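Local coordinates for DUF1955 domain-containing protein (Sulfolobus tokodaii, PDB 1WY6) that is of unknown function but folds as an all-helical repeat protein in a hyperthermophilic archaeon, at residues G21-G26 / M58-D63; E111-E116 / V129-A134. One frame throughout, in Å; residues are numbered along the deposited sequence.

Interaction 1 of 2, residues G21-G26 / M58-D63; sequences GYIDEG and MFQVLD
I23 reaches across to Q60 and V61, two neighbouring residues on helix 55-65, meeting V61 through CD1 and Q60 chiefly through CG1. Its CB points toward that helix, and CG1 stands beside the backbone N, opposite the carbonyl carbon (chi1 -45°), which turns the CG1-CD1 arm toward helix 55-65. Methyl CD1 lies 3.9 Å from CG2 of V61, an aliphatic contact in which the two side chains meet at a slant. CG1 of I23 sits 3.6 Å from OE1 of Q60, and here the side chains cross nearly at right angles. No hydrogen bond joins the segments, so the pairing with the amide oxygen is a van der Waals one. Q60 is extended beyond CG and lies along the solvent-exposed margin, whereas I23 and V61 are buried. The nearest CA atoms are those of I23 and V61, 6.6 Å apart. I23 also touches Y57 and K64, one turn to each side on helix 55-65, while V61 packs on L49 of helix 44-52. Just before I23 the chain changes direction: G21, with positive phi (91°), closes helix 7-19 in a Schellman motif, and Y22 is the N-cap residue of helix 23-36. The arrangement is that of a helical repeat protein, the start of one helix packing against a helix further along the chain.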
loop_
_atom_site.group_PDB
_atom_site.type_symbol
_atom_site.label_atom_id
_atom_site.label_comp_id
_atom_site.label_asym_id
_atom_site.label_seq_id
_atom_site.Cartn_x
_atom_site.Cartn_y
_atom_site.Cartn_z
ATOM N N GLY A 21 10.397 6.272 14.036
ATOM C CA GLY A 21 11.073 4.988 14.068
ATOM C C GLY A 21 11.028 4.268 15.401
ATOM O O GLY A 21 11.589 3.183 15.533
ATOM N N TYR A 22 10.390 4.878 16.395
ATOM C CA TYR A 22 10.245 4.264 17.715
ATOM C C TYR A 22 9.016 3.362 17.605
ATOM O O TYR A 22 7.984 3.637 18.212
ATOM C CB TYR A 22 9.990 5.339 18.771
ATOM C CG TYR A 22 11.173 6.232 19.078
ATOM C CD1 TYR A 22 12.047 5.927 20.129
ATOM C CD2 TYR A 22 11.391 7.409 18.361
ATOM C CE1 TYR A 22 13.097 6.777 20.466
ATOM C CE2 TYR A 22 12.445 8.267 18.690
ATOM C CZ TYR A 22 13.286 7.942 19.751
ATOM O OH TYR A 22 14.283 8.808 20.131
ATOM N N ILE A 23 9.130 2.293 16.816
ATOM C CA ILE A 23 8.013 1.374 16.585
ATOM C C ILE A 23 7.390 0.718 17.836
ATOM O O ILE A 23 6.177 0.760 18.009
ATOM C CB ILE A 23 8.419 0.249 15.588
ATOM C CG1 ILE A 23 9.171 0.840 14.383
ATOM C CG2 ILE A 23 7.177 -0.486 15.108
ATOM C CD1 ILE A 23 8.354 1.816 13.530
ATOM N N ASP A 24 8.210 0.119 18.700
ATOM C CA ASP A 24 7.692 -0.545 19.898
ATOM C C ASP A 24 6.931 0.421 20.793
ATOM O O ASP A 24 5.865 0.096 21.312
ATOM C CB ASP A 24 8.829 -1.168 20.716
ATOM C CG ASP A 24 9.614 -2.203 19.936
ATOM O OD1 ASP A 24 9.030 -3.224 19.524
ATOM O OD2 ASP A 24 10.824 -1.994 19.736
ATOM N N GLU A 25 7.501 1.602 20.983
ATOM C CA GLU A 25 6.888 2.618 21.818
ATOM C C GLU A 25 5.506 2.998 21.282
ATOM O O GLU A 25 4.505 2.932 22.004
ATOM C CB GLU A 25 7.786 3.862 21.878
ATOM C CG GLU A 25 9.073 3.728 22.698
ATOM C CD GLU A 25 10.180 2.951 21.991
ATOM O OE1 GLU A 25 10.141 2.818 20.747
ATOM O OE2 GLU A 25 11.107 2.487 22.689
ATOM N N GLY A 26 5.451 3.399 20.015
ATOM C CA GLY A 26 4.180 3.784 19.424
ATOM C C GLY A 26 3.168 2.651 19.382
ATOM O O GLY A 26 1.978 2.880 19.569
ATOM N N MET A 58 6.728 2.122 7.516
ATOM C CA MET A 58 5.357 1.734 7.205
ATOM C C MET A 58 5.037 0.250 7.369
ATOM O O MET A 58 4.117 -0.110 8.096
ATOM C CB MET A 58 4.977 2.175 5.789
ATOM C CG MET A 58 3.545 1.807 5.413
ATOM S SD MET A 58 3.012 2.447 3.816
ATOM C CE MET A 58 2.563 4.110 4.259
ATOM N N PHE A 59 5.802 -0.613 6.715
ATOM C CA PHE A 59 5.531 -2.040 6.796
ATOM C C PHE A 59 5.782 -2.669 8.164
ATOM O O PHE A 59 5.083 -3.601 8.545
ATOM C CB PHE A 59 6.302 -2.755 5.685
ATOM C CG PHE A 59 5.936 -2.265 4.305
ATOM C CD1 PHE A 59 6.917 -1.865 3.404
ATOM C CD2 PHE A 59 4.598 -2.152 3.930
ATOM C CE1 PHE A 59 6.568 -1.352 2.148
ATOM C CE2 PHE A 59 4.240 -1.643 2.685
ATOM C CZ PHE A 59 5.226 -1.239 1.789
ATOM N N GLN A 60 6.765 -2.165 8.906
ATOM C CA GLN A 60 7.043 -2.681 10.252
ATOM C C GLN A 60 5.826 -2.385 11.130
ATOM O O GLN A 60 5.420 -3.195 11.965
ATOM C CB GLN A 60 8.256 -1.979 10.865
ATOM C CG GLN A 60 9.582 -2.223 10.159
ATOM C CD GLN A 60 10.680 -1.299 10.677
ATOM O OE1 GLN A 60 10.841 -1.118 11.889
ATOM N NE2 GLN A 60 11.442 -0.715 9.758
ATOM N N VAL A 61 5.261 -1.196 10.941
ATOM C CA VAL A 61 4.087 -0.787 11.696
ATOM C C VAL A 61 2.902 -1.669 11.333
ATOM O O VAL A 61 2.238 -2.207 12.216
ATOM C CB VAL A 61 3.704 0.671 11.408
ATOM C CG1 VAL A 61 2.390 0.999 12.102
ATOM C CG2 VAL A 61 4.813 1.608 11.889
ATOM N N LEU A 62 2.643 -1.817 10.035
ATOM C CA LEU A 62 1.528 -2.633 9.563
ATOM C C LEU A 62 1.614 -4.087 10.028
ATOM O O LEU A 62 0.595 -4.694 10.360
ATOM C CB LEU A 62 1.436 -2.585 8.034
ATOM C CG LEU A 62 0.923 -1.276 7.437
ATOM C CD1 LEU A 62 0.934 -1.366 5.920
ATOM C CD2 LEU A 62 -0.490 -1.006 7.950
ATOM N N ASP A 63 2.824 -4.641 10.041
ATOM C CA ASP A 63 3.043 -6.017 10.486
ATOM C C ASP A 63 2.615 -6.182 11.949
ATOM O O ASP A 63 2.151 -7.237 12.363
ATOM C CB ASP A 63 4.525 -6.380 10.378
ATOM C CG ASP A 63 4.954 -6.716 8.961
ATOM O OD1 ASP A 63 6.176 -6.736 8.723
ATOM O OD2 ASP A 63 4.093 -6.971 8.093
#

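Interaction 2 of 2, residues E111-E116 / V129-A134; sequences EEIGRE and VAIANA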
loop_
_atom_site.group_PDB
_atom_site.type_symbol
_atom_site.label_atom_id
_atom_site.label_comp_id
_atom_site.label_asym_id
_atom_site.label_seq_id
_atom_site.Cartn_x
_atom_site.Cartn_y
_atom_site.Cartn_z
ATOM N N GLU A 111 -3.622 4.452 -11.935
ATOM C CA GLU A 111 -2.976 4.995 -13.139
ATOM C C GLU A 111 -1.776 5.866 -12.780
ATOM O O GLU A 111 -0.752 5.842 -13.465
ATOM C CB GLU A 111 -3.959 5.817 -13.968
ATOM C CG GLU A 111 -5.112 5.014 -14.520
ATOM C CD GLU A 111 -5.780 5.714 -15.686
ATOM O OE1 GLU A 111 -6.899 5.305 -16.065
ATOM O OE2 GLU A 111 -5.174 6.670 -16.229
ATOM N N GLU A 112 -1.911 6.645 -11.713
ATOM C CA GLU A 112 -0.811 7.484 -11.245
ATOM C C GLU A 112 0.398 6.590 -10.923
ATOM O O GLU A 112 1.520 6.866 -11.342
ATOM C CB GLU A 112 -1.259 8.267 -10.007
ATOM C CG GLU A 112 -2.261 9.365 -10.341
ATOM C CD GLU A 112 -3.074 9.815 -9.142
ATOM O OE1 GLU A 112 -2.615 9.594 -8.001
ATOM O OE2 GLU A 112 -4.168 10.397 -9.342
ATOM N N ILE A 113 0.164 5.509 -10.184
ATOM C CA ILE A 113 1.246 4.577 -9.856
ATOM C C ILE A 113 1.835 4.022 -11.159
ATOM O O ILE A 113 3.053 3.909 -11.315
ATOM C CB ILE A 113 0.732 3.385 -9.019
ATOM C CG1 ILE A 113 0.412 3.836 -7.593
ATOM C CG2 ILE A 113 1.772 2.276 -9.000
ATOM C CD1 ILE A 113 1.650 4.245 -6.794
ATOM N N GLY A 114 0.952 3.678 -12.092
ATOM C CA GLY A 114 1.392 3.136 -13.361
ATOM C C GLY A 114 2.347 4.038 -14.120
ATOM O O GLY A 114 3.357 3.570 -14.642
ATOM N N ARG A 115 2.028 5.327 -14.193
ATOM C CA ARG A 115 2.875 6.286 -14.901
ATOM C C ARG A 115 4.198 6.467 -14.173
ATOM O O ARG A 115 5.267 6.501 -14.785
ATOM C CB ARG A 115 2.172 7.640 -15.012
ATOM C CG ARG A 115 0.816 7.576 -15.679
ATOM C CD ARG A 115 0.224 8.969 -15.895
ATOM N NE ARG A 115 -1.215 8.901 -16.129
ATOM C CZ ARG A 115 -2.137 9.030 -15.181
ATOM N NH1 ARG A 115 -1.776 9.247 -13.925
ATOM N NH2 ARG A 115 -3.425 8.937 -15.486
ATOM N N GLU A 116 4.101 6.590 -12.855
ATOM C CA GLU A 116 5.254 6.772 -11.986
ATOM C C GLU A 116 6.310 5.673 -12.134
ATOM O O GLU A 116 7.510 5.958 -12.149
ATOM C CB GLU A 116 4.766 6.843 -10.541
ATOM C CG GLU A 116 5.842 6.817 -9.486
ATOM C CD GLU A 116 5.247 6.929 -8.094
ATOM O OE1 GLU A 116 5.994 6.782 -7.103
ATOM O OE2 GLU A 116 4.023 7.170 -8.001
ATOM N N VAL A 129 4.220 -6.206 -12.789
ATOM C CA VAL A 129 3.156 -7.179 -12.999
ATOM C C VAL A 129 1.961 -6.944 -12.073
ATOM O O VAL A 129 0.812 -7.034 -12.508
ATOM C CB VAL A 129 3.665 -8.621 -12.801
ATOM C CG1 VAL A 129 2.493 -9.577 -12.702
ATOM C CG2 VAL A 129 4.556 -9.019 -13.972
ATOM N N ALA A 130 2.238 -6.651 -10.804
ATOM C CA ALA A 130 1.190 -6.402 -9.823
ATOM C C ALA A 130 0.311 -5.230 -10.269
ATOM O O ALA A 130 -0.903 -5.372 -10.356
ATOM C CB ALA A 130 1.808 -6.119 -8.445
ATOM N N ILE A 131 0.925 -4.088 -10.567
ATOM C CA ILE A 131 0.179 -2.903 -11.009
ATOM C C ILE A 131 -0.530 -3.108 -12.354
ATOM O O ILE A 131 -1.655 -2.640 -12.551
ATOM C CB ILE A 131 1.098 -1.643 -11.117
ATOM C CG1 ILE A 131 1.521 -1.162 -9.725
ATOM C CG2 ILE A 131 0.352 -0.501 -11.803
ATOM C CD1 ILE A 131 2.549 -2.015 -9.047
ATOM N N ALA A 132 0.129 -3.802 -13.277
ATOM C CA ALA A 132 -0.451 -4.068 -14.591
ATOM C C ALA A 132 -1.772 -4.814 -14.459
ATOM O O ALA A 132 -2.783 -4.438 -15.053
ATOM C CB ALA A 132 0.523 -4.891 -15.437
ATOM N N ASN A 133 -1.748 -5.885 -13.674
ATOM C CA ASN A 133 -2.927 -6.698 -13.461
ATOM C C ASN A 133 -4.016 -5.964 -12.668
ATOM O O ASN A 133 -5.206 -6.199 -12.882
ATOM C CB ASN A 133 -2.510 -8.011 -12.788
ATOM C CG ASN A 133 -1.763 -8.942 -13.747
ATOM O OD1 ASN A 133 -1.158 -9.930 -13.336
ATOM N ND2 ASN A 133 -1.815 -8.625 -15.032
ATOM N N ALA A 134 -3.620 -5.069 -11.764
ATOM C CA ALA A 134 -4.607 -4.303 -11.008
ATOM C C ALA A 134 -5.247 -3.308 -11.989
ATOM O O ALA A 134 -6.461 -3.093 -11.986
ATOM C CB ALA A 134 -3.941 -3.554 -9.861
#
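I131 lays its two branches over the I113-G114 step of helix 107-117. CG1 of I131 lies 3.5 Å from methyl CG2 of I113, a close apolar contact, and the two isoleucines cross at roughly a right angle. The other branch of I131, methyl CG2, is 4.2 Å from the same CG2 of I113 and 4.1 Å from CA of G114. That glycine has no side chain, so the methyl rests directly on its backbone, and CA of G114 and CA of I131 are only 6.6 Å apart. In I113, CG2 is set opposite the backbone N and CG1 beside it (chi1 -73°). Methyl CG2 therefore faces helix 125-137, while the longer arm leads away from it; the side chain of I113 also packs on K78, V81 and E82 of helix 78-86. All three touching residues are buried, and no hydrogen bond or salt bridge crosses between the segments. Two successive helices thus meet through aliphatic groups and a glycine backbone, as part of the all-helical repeat architecture of this protein. From I131 the packing carries on to L147 of helix 141-153. A130 and A134, on the same helix as I131, touch L98 of helix 92-103. Several charged groups of helix 107-117 pair away from this contact. NH2 of R115 makes a salt bridge of 3.0 Å with OE2 of E111, one turn earlier, and the guanidinium lies with one face over the backbone O of E111, offset toward its rim. OE1 of E111 pairs in turn with R107, and E112 forms a salt bridge with K78 of helix 78-86.

Overall arrangement
Interactions 1 and 2 follow one another along the chain and lie on opposite sides of its centre, their own centres 27 Å apart and their nearest atoms about 11 Å apart. They share no helix: the first joins helix 23-36 to helix 55-65, the second helix 107-117 to helix 125-137. Between them, helix 78-86 touches M58 and F59 in segment 58-63 as well as I113 of interaction 2. Both belong to the DUF1955 family region, and together they illustrate how an elongated, strand-free repeat protein is built from contacts between helices, consecutive in interaction 2 and separated by helices 39-42 and 44-52 in interaction 1.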